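Local coordinates for taurine:2-oxoglutarate aminotransferase (Bifidobacterium kashiwanohense PV20-2, PDB 6JIX), which probably transfers the amino group of taurine to 2-oxoglutarate by means of a pyridoxal 5'-phosphate cofactor, at residues 385-399 / 408-420. Sequence-based numbering, arbitrary orientation.
Sequences MAPYHTPNSVMPQIM and STFGRETNINICP. With GLU (glutamic acid), chain N.
In the C-terminal part of this class-III aminotransferase, helix 395-404 packs against strand 415-418, an outer strand of a three-stranded antiparallel sheet, and the preceding 387-390 type II turn meets the 412-415 type II' turn. The axes of 395-399 and 415-418 run 32° apart. Between them, I398 CG2 meets I416 CD1 at 3.7 Å, the two side chains roughly perpendicular, while M399 and I416 run antiparallel alongside one another, M399 SD 3.9 Å from I416 CG2. M395 brings CE to 3.9 Å from I416 CG1. Just before the 387-390 turn, A386 N donates to T414 OG1 at 3.0 Å, and T414 OG1 itself bonds to I375 O. H389 N gives E413 OE1 a nearly straight bond (2.9 Å, 168°), arriving from above the carboxylate plane; OE2 is held by W157. Y388 CD1 lies 3.9 Å from E413 CD, ring and carboxylate planes 39° apart. Replacing E413 with alanine is likely to leave H389 N and W157 NE1 without the carboxylate whose two oxygens they bind. T409 N donates to a water that also lies 3.1 Å from M399 O, and T409 O accepts a hydrogen bond from N of the bound glutamate at 3.2 Å.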
# COMPACT_ATOMS: atom_id res chain seq x y z
N MET A 385 -18.88 5.49 -28.35
CA MET A 385 -17.77 5.00 -29.16
C MET A 385 -17.16 3.74 -28.58
O MET A 385 -16.53 2.95 -29.30
CB MET A 385 -16.71 6.09 -29.29
CG MET A 385 -15.48 5.65 -30.05
SD MET A 385 -15.76 5.62 -31.83
CE MET A 385 -15.78 7.37 -32.25
N ALA A 386 -17.31 3.55 -27.28
CA ALA A 386 -16.93 2.29 -26.63
C ALA A 386 -17.91 2.06 -25.49
O ALA A 386 -17.78 2.66 -24.41
CB ALA A 386 -15.49 2.33 -26.13
N PRO A 387 -18.92 1.21 -25.70
CA PRO A 387 -19.89 0.93 -24.62
C PRO A 387 -19.21 0.17 -23.49
O PRO A 387 -18.12 -0.38 -23.65
CB PRO A 387 -20.98 0.09 -25.29
CG PRO A 387 -20.40 -0.38 -26.61
CD PRO A 387 -19.03 0.24 -26.81
N TYR A 388 -19.89 0.12 -22.34
CA TYR A 388 -19.26 -0.40 -21.12
C TYR A 388 -18.56 -1.73 -21.37
O TYR A 388 -19.15 -2.68 -21.89
CB TYR A 388 -20.29 -0.55 -19.99
CG TYR A 388 -19.60 -0.96 -18.69
CD1 TYR A 388 -18.81 -0.05 -17.99
CD2 TYR A 388 -19.69 -2.27 -18.21
CE1 TYR A 388 -18.15 -0.42 -16.83
CE2 TYR A 388 -19.03 -2.64 -17.04
CZ TYR A 388 -18.26 -1.71 -16.36
OH TYR A 388 -17.60 -2.08 -15.20
N HIS A 389 -17.28 -1.78 -20.99
CA HIS A 389 -16.51 -3.03 -20.98
C HIS A 389 -16.45 -3.71 -22.35
O HIS A 389 -16.49 -4.94 -22.45
CB HIS A 389 -17.05 -4.00 -19.93
CG HIS A 389 -16.06 -5.05 -19.53
ND1 HIS A 389 -16.40 -6.17 -18.80
CD2 HIS A 389 -14.72 -5.14 -19.75
CE1 HIS A 389 -15.32 -6.91 -18.60
NE2 HIS A 389 -14.29 -6.31 -19.17
N THR A 390 -16.37 -2.92 -23.40
CA THR A 390 -16.28 -3.49 -24.74
C THR A 390 -14.91 -4.15 -24.96
O THR A 390 -13.88 -3.63 -24.52
CB THR A 390 -16.52 -2.42 -25.81
OG1 THR A 390 -16.85 -3.08 -27.04
CG2 THR A 390 -15.28 -1.55 -26.00
N PRO A 391 -14.87 -5.29 -25.65
CA PRO A 391 -13.60 -5.80 -26.15
C PRO A 391 -13.17 -5.05 -27.40
O PRO A 391 -13.99 -4.62 -28.23
CB PRO A 391 -13.91 -7.27 -26.47
CG PRO A 391 -15.36 -7.27 -26.81
CD PRO A 391 -16.00 -6.18 -25.98
N ASN A 392 -11.86 -4.87 -27.54
CA ASN A 392 -11.31 -4.13 -28.67
C ASN A 392 -11.87 -2.71 -28.73
O ASN A 392 -12.43 -2.27 -29.73
CB ASN A 392 -11.58 -4.88 -29.98
CG ASN A 392 -11.34 -6.37 -29.83
OD1 ASN A 392 -10.24 -6.80 -29.47
ND2 ASN A 392 -12.37 -7.16 -30.09
N SER A 393 -11.75 -2.01 -27.60
CA SER A 393 -12.06 -0.59 -27.56
C SER A 393 -11.13 0.18 -28.51
O SER A 393 -9.91 -0.01 -28.49
CB SER A 393 -11.91 -0.07 -26.14
OG SER A 393 -11.76 1.34 -26.12
N VAL A 394 -11.71 1.07 -29.33
CA VAL A 394 -10.91 1.94 -30.18
C VAL A 394 -10.34 3.13 -29.44
O VAL A 394 -9.60 3.92 -30.04
CB VAL A 394 -11.72 2.53 -31.36
CG1 VAL A 394 -12.18 1.43 -32.28
CG2 VAL A 394 -12.90 3.35 -30.84
N MET A 395 -10.69 3.32 -28.17
CA MET A 395 -10.22 4.51 -27.48
C MET A 395 -8.70 4.58 -27.37
O MET A 395 -8.16 5.69 -27.47
CB MET A 395 -10.91 4.59 -26.10
CG MET A 395 -12.43 4.61 -26.21
SD MET A 395 -13.13 6.16 -26.86
CE MET A 395 -12.18 7.37 -25.96
N PRO A 396 -7.96 3.48 -27.20
CA PRO A 396 -6.49 3.61 -27.19
C PRO A 396 -5.93 4.19 -28.48
O PRO A 396 -4.94 4.93 -28.44
CB PRO A 396 -6.02 2.17 -26.93
CG PRO A 396 -7.13 1.54 -26.18
CD PRO A 396 -8.40 2.15 -26.74
N GLN A 397 -6.53 3.86 -29.63
CA GLN A 397 -6.17 4.50 -30.89
C GLN A 397 -6.20 6.02 -30.77
O GLN A 397 -5.26 6.70 -31.19
CB GLN A 397 -7.17 4.05 -31.96
CG GLN A 397 -6.61 3.67 -33.29
CD GLN A 397 -7.70 3.09 -34.18
OE1 GLN A 397 -8.42 2.17 -33.78
NE2 GLN A 397 -7.86 3.67 -35.37
N ILE A 398 -7.29 6.56 -30.22
CA ILE A 398 -7.42 8.00 -30.02
C ILE A 398 -6.38 8.52 -29.04
O ILE A 398 -5.77 9.58 -29.24
CB ILE A 398 -8.84 8.34 -29.51
CG1 ILE A 398 -9.91 7.69 -30.38
CG2 ILE A 398 -9.00 9.84 -29.37
CD1 ILE A 398 -11.30 7.89 -29.84
N MET A 399 -6.17 7.78 -27.94
CA MET A 399 -5.17 8.15 -26.96
C MET A 399 -3.78 8.19 -27.58
O MET A 399 -2.95 9.00 -27.17
CB MET A 399 -5.23 7.18 -25.78
CG MET A 399 -5.72 7.78 -24.45
SD MET A 399 -7.17 8.84 -24.54
CE MET A 399 -8.50 7.65 -24.29
N SER A 408 -0.26 13.98 -23.77
CA SER A 408 -0.28 12.71 -23.05
C SER A 408 -1.45 12.69 -22.07
O SER A 408 -1.50 13.49 -21.13
CB SER A 408 1.04 12.48 -22.31
OG SER A 408 0.83 11.71 -21.12
N THR A 409 -2.36 11.74 -22.26
CA THR A 409 -3.49 11.57 -21.35
C THR A 409 -3.94 10.11 -21.41
O THR A 409 -3.28 9.26 -22.03
CB THR A 409 -4.61 12.56 -21.70
OG1 THR A 409 -5.55 12.63 -20.63
CG2 THR A 409 -5.33 12.17 -23.00
N PHE A 410 -5.05 9.83 -20.73
CA PHE A 410 -5.63 8.49 -20.73
C PHE A 410 -7.12 8.64 -20.55
O PHE A 410 -7.64 9.73 -20.31
CB PHE A 410 -5.02 7.60 -19.63
CG PHE A 410 -5.57 7.88 -18.25
CD1 PHE A 410 -5.14 8.99 -17.52
CD2 PHE A 410 -6.52 7.03 -17.68
CE1 PHE A 410 -5.66 9.25 -16.24
CE2 PHE A 410 -7.04 7.29 -16.40
CZ PHE A 410 -6.61 8.40 -15.68
N GLY A 411 -7.82 7.52 -20.65
CA GLY A 411 -9.25 7.49 -20.39
C GLY A 411 -9.65 6.09 -20.01
O GLY A 411 -8.86 5.15 -20.06
N ARG A 412 -10.90 5.97 -19.56
CA ARG A 412 -11.53 4.68 -19.34
C ARG A 412 -12.84 4.67 -20.11
O ARG A 412 -13.40 5.71 -20.44
CB ARG A 412 -11.76 4.39 -17.85
CG ARG A 412 -10.45 4.03 -17.12
CD ARG A 412 -10.71 3.33 -15.80
NE ARG A 412 -11.35 2.04 -16.00
CZ ARG A 412 -10.69 0.90 -16.12
NH1 ARG A 412 -9.37 0.88 -16.05
NH2 ARG A 412 -11.37 -0.23 -16.31
N GLU A 413 -13.29 3.47 -20.45
CA GLU A 413 -14.59 3.30 -21.11
C GLU A 413 -14.62 4.16 -22.37
O GLU A 413 -13.81 3.91 -23.28
CB GLU A 413 -15.69 3.62 -20.09
CG GLU A 413 -15.88 2.57 -19.00
CD GLU A 413 -15.44 1.18 -19.43
OE1 GLU A 413 -15.84 0.71 -20.53
OE2 GLU A 413 -14.70 0.55 -18.66
N THR A 414 -15.53 5.13 -22.49
CA THR A 414 -15.76 5.89 -23.71
C THR A 414 -15.29 7.33 -23.56
O THR A 414 -15.75 8.22 -24.28
CB THR A 414 -17.25 5.84 -24.11
OG1 THR A 414 -17.42 6.03 -25.51
CG2 THR A 414 -18.08 6.90 -23.39
N ASN A 415 -14.36 7.58 -22.62
CA ASN A 415 -13.97 8.94 -22.25
C ASN A 415 -12.51 9.23 -22.52
O ASN A 415 -11.66 8.34 -22.52
CB ASN A 415 -14.24 9.21 -20.77
CG ASN A 415 -15.63 8.82 -20.39
OD1 ASN A 415 -15.86 7.73 -19.84
ND2 ASN A 415 -16.59 9.68 -20.72
N ILE A 416 -12.26 10.51 -22.77
CA ILE A 416 -10.93 11.09 -22.72
C ILE A 416 -10.89 12.01 -21.52
O ILE A 416 -11.76 12.88 -21.36
CB ILE A 416 -10.59 11.85 -24.02
CG1 ILE A 416 -10.90 10.98 -25.24
CG2 ILE A 416 -9.13 12.20 -24.01
CD1 ILE A 416 -10.60 11.62 -26.56
N ASN A 417 -9.91 11.80 -20.65
CA ASN A 417 -9.70 12.72 -19.54
C ASN A 417 -8.85 13.89 -19.99
O ASN A 417 -7.97 13.76 -20.84
CB ASN A 417 -9.01 12.02 -18.37
CG ASN A 417 -9.80 10.85 -17.83
OD1 ASN A 417 -11.03 10.92 -17.75
ND2 ASN A 417 -9.11 9.77 -17.45
N ILE A 418 -9.12 15.04 -19.39
CA ILE A 418 -8.21 16.17 -19.46
C ILE A 418 -8.07 16.67 -18.02
O ILE A 418 -8.97 17.31 -17.48
CB ILE A 418 -8.70 17.27 -20.40
CG1 ILE A 418 -8.85 16.70 -21.82
CG2 ILE A 418 -7.68 18.40 -20.43
CD1 ILE A 418 -10.30 16.27 -22.18
N CYS A 419 -6.94 16.33 -17.39
CA CYS A 419 -6.67 16.66 -16.00
C CYS A 419 -5.22 17.12 -15.90
O CYS A 419 -4.37 16.43 -15.33
CB CYS A 419 -6.92 15.45 -15.09
SG CYS A 419 -8.54 14.69 -15.29
N PRO A 420 -4.92 18.29 -16.46
CA PRO A 420 -3.53 18.77 -16.48
C PRO A 420 -3.07 19.21 -15.10
O PRO A 420 -3.89 19.47 -14.21
CB PRO A 420 -3.59 19.97 -17.45
CG PRO A 420 -5.01 20.46 -17.32
CD PRO A 420 -5.85 19.23 -17.12
N GLU N . -1.07 7.81 -20.31
CA GLU N . -1.11 8.52 -19.04
C GLU N . 0.24 9.17 -18.72
O GLU N . 0.43 10.43 -18.93
CB GLU N . -1.43 7.50 -17.96
CG GLU N . -0.59 6.25 -18.17
CD GLU N . -0.99 5.14 -17.21
OE1 GLU N . -2.23 4.92 -17.14
OE2 GLU N . -0.14 4.48 -16.52
OXT GLU N . 1.14 8.44 -18.24
O HOH W 1 -2.29 10.85 -24.74